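Local structure of 5-carboxymethyl-2-hydroxymuconate semialdehyde dehydrogenase (Thermus thermophilus, 2D4E) at residues Ala27-Ala32 / Val36-Gly41. The protein probably oxidises 5-carboxymethyl-2-hydroxymuconate semialdehyde to the corresponding acid with NAD as cofactor, as a member of the aldehyde dehydrogenase family. Sequence-based numbering, arbitrary orientation.
Sequences ALHFIA and VPSESG
His29 and Val36 pair across a small antiparallel beta-hairpin, strands 29-31 and 34-36, near the start of this aldehyde dehydrogenase chain. Two backbone bonds make it a hydrogen-bonded pair. Val36 N gives to His29 O at 2.9 Å, and His29 N gives to Val36 O.

The imidazole reaches past the strand end to the loop that follows. Its CG stands beside the backbone N, anti to the carbonyl carbon (chi1 -49°), and the ring runs out alongside Pro37 to Ser38. NE2 donates to Ser38 OG at 2.8 Å. The bond is nearly straight (169°), and Ser38 OG sits close to the ring plane. Pro37 O also lies at the ring edge, in plane.

The other ring nitrogen, ND1, bonds Gln226 N, so the ring is held at both nitrogens and its rotation is fixed. Ser38 OG also bonds Arg60 O. The histidine thus ties the hairpin to the loop after strand 222-224. A phenylalanine here would probably leave both Ser38 OG and Gln226 N without their ring partner and let the loop after Val36 shift.

Ile31 and Val36 add an apolar contact near Arg68 of helix 63-80. Ile31 meets Val36 roughly perpendicular, with Ile31 CD1 4.0 Å from Val36 CG2. Leu28 instead runs alongside Pro37 in the same direction. The Leu28 methyl CD2 rests 3.8 Å from Pro37 CB.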
loop_
_atom_site.group_PDB
_atom_site.type_symbol
_atom_site.label_atom_id
_atom_site.label_comp_id
_atom_site.label_asym_id
_atom_site.label_seq_id
_atom_site.Cartn_x
_atom_site.Cartn_y
_atom_site.Cartn_z
ATOM N N ALA C 27 -33.524 -28.857 12.863
ATOM C CA ALA C 27 -32.364 -28.216 12.243
ATOM C C ALA C 27 -31.156 -29.118 12.492
ATOM O O ALA C 27 -30.708 -29.262 13.628
ATOM C CB ALA C 27 -32.139 -26.835 12.854
ATOM N N LEU C 28 -30.629 -29.723 11.434
ATOM C CA LEU C 28 -29.499 -30.642 11.576
ATOM C C LEU C 28 -28.125 -30.042 11.305
ATOM O O LEU C 28 -27.997 -28.935 10.779
ATOM C CB LEU C 28 -29.697 -31.848 10.654
ATOM C CG LEU C 28 -30.995 -32.648 10.828
ATOM C CD1 LEU C 28 -31.091 -33.716 9.750
ATOM C CD2 LEU C 28 -31.022 -33.272 12.208
ATOM N N HIS C 29 -27.094 -30.792 11.677
ATOM C CA HIS C 29 -25.722 -30.374 11.440
ATOM C C HIS C 29 -25.453 -30.651 9.970
ATOM O O HIS C 29 -26.198 -31.383 9.322
ATOM C CB HIS C 29 -24.724 -31.226 12.239
ATOM C CG HIS C 29 -25.066 -31.391 13.685
ATOM N ND1 HIS C 29 -25.136 -30.331 14.563
ATOM C CD2 HIS C 29 -25.326 -32.503 14.415
ATOM C CE1 HIS C 29 -25.422 -30.783 15.773
ATOM N NE2 HIS C 29 -25.542 -32.098 15.709
ATOM N N PHE C 30 -24.397 -30.046 9.444
ATOM C CA PHE C 30 -23.993 -30.305 8.075
ATOM C C PHE C 30 -22.522 -30.673 8.214
ATOM O O PHE C 30 -21.678 -29.820 8.495
ATOM C CB PHE C 30 -24.136 -29.080 7.176
ATOM C CG PHE C 30 -23.953 -29.400 5.723
ATOM C CD1 PHE C 30 -24.976 -30.014 5.004
ATOM C CD2 PHE C 30 -22.736 -29.160 5.089
ATOM C CE1 PHE C 30 -24.791 -30.389 3.674
ATOM C CE2 PHE C 30 -22.537 -29.531 3.755
ATOM C CZ PHE C 30 -23.569 -30.148 3.048
ATOM N N ILE C 31 -22.228 -31.953 8.035
ATOM C CA ILE C 31 -20.871 -32.452 8.183
ATOM C C ILE C 31 -20.440 -33.285 6.987
ATOM O O ILE C 31 -21.200 -34.114 6.486
ATOM C CB ILE C 31 -20.769 -33.294 9.472
ATOM C CG1 ILE C 31 -21.164 -32.423 10.670
ATOM C CG2 ILE C 31 -19.364 -33.853 9.630
ATOM C CD1 ILE C 31 -21.290 -33.170 11.971
ATOM N N ALA C 32 -19.218 -33.048 6.524
ATOM C CA ALA C 32 -18.675 -33.777 5.389
ATOM C C ALA C 32 -19.676 -33.873 4.231
ATOM O O ALA C 32 -19.871 -34.943 3.652
ATOM C CB ALA C 32 -18.243 -35.175 5.831
ATOM N N VAL C 36 -26.861 -34.167 9.055
ATOM C CA VAL C 36 -26.952 -35.287 9.978
ATOM C C VAL C 36 -27.304 -34.831 11.385
ATOM O O VAL C 36 -27.027 -33.693 11.769
ATOM C CB VAL C 36 -25.617 -36.060 10.065
ATOM C CG1 VAL C 36 -25.198 -36.551 8.683
ATOM C CG2 VAL C 36 -24.542 -35.165 10.676
ATOM N N PRO C 37 -27.927 -35.720 12.174
ATOM C CA PRO C 37 -28.311 -35.412 13.550
ATOM C C PRO C 37 -27.114 -35.729 14.428
ATOM O O PRO C 37 -26.085 -36.185 13.932
ATOM C CB PRO C 37 -29.451 -36.383 13.804
ATOM C CG PRO C 37 -28.946 -37.614 13.105
ATOM C CD PRO C 37 -28.435 -37.051 11.780
ATOM N N SER C 38 -27.240 -35.486 15.724
ATOM C CA SER C 38 -26.156 -35.812 16.636
ATOM C C SER C 38 -26.213 -37.331 16.788
ATOM O O SER C 38 -27.273 -37.929 16.607
ATOM C CB SER C 38 -26.380 -35.138 17.985
ATOM O OG SER C 38 -26.471 -33.736 17.829
ATOM N N GLU C 39 -25.085 -37.960 17.105
ATOM C CA GLU C 39 -25.069 -39.410 17.259
ATOM C C GLU C 39 -25.976 -39.846 18.404
ATOM O O GLU C 39 -26.531 -40.943 18.380
ATOM C CB GLU C 39 -23.639 -39.907 17.491
ATOM C CG GLU C 39 -22.704 -39.628 16.316
ATOM C CD GLU C 39 -21.286 -40.135 16.539
ATOM O OE1 GLU C 39 -20.403 -39.784 15.727
ATOM O OE2 GLU C 39 -21.056 -40.883 17.515
ATOM N N SER C 40 -26.139 -38.977 19.397
ATOM C CA SER C 40 -26.981 -39.276 20.552
ATOM C C SER C 40 -28.467 -39.115 20.224
ATOM O O SER C 40 -29.328 -39.558 20.984
ATOM C CB SER C 40 -26.624 -38.352 21.721
ATOM O OG SER C 40 -27.089 -37.032 21.487
ATOM N N GLY C 41 -28.761 -38.478 19.095
ATOM C CA GLY C 41 -30.143 -38.264 18.701
ATOM C C GLY C 41 -30.782 -37.105 19.452
ATOM O O GLY C 41 -31.915 -36.717 19.172
#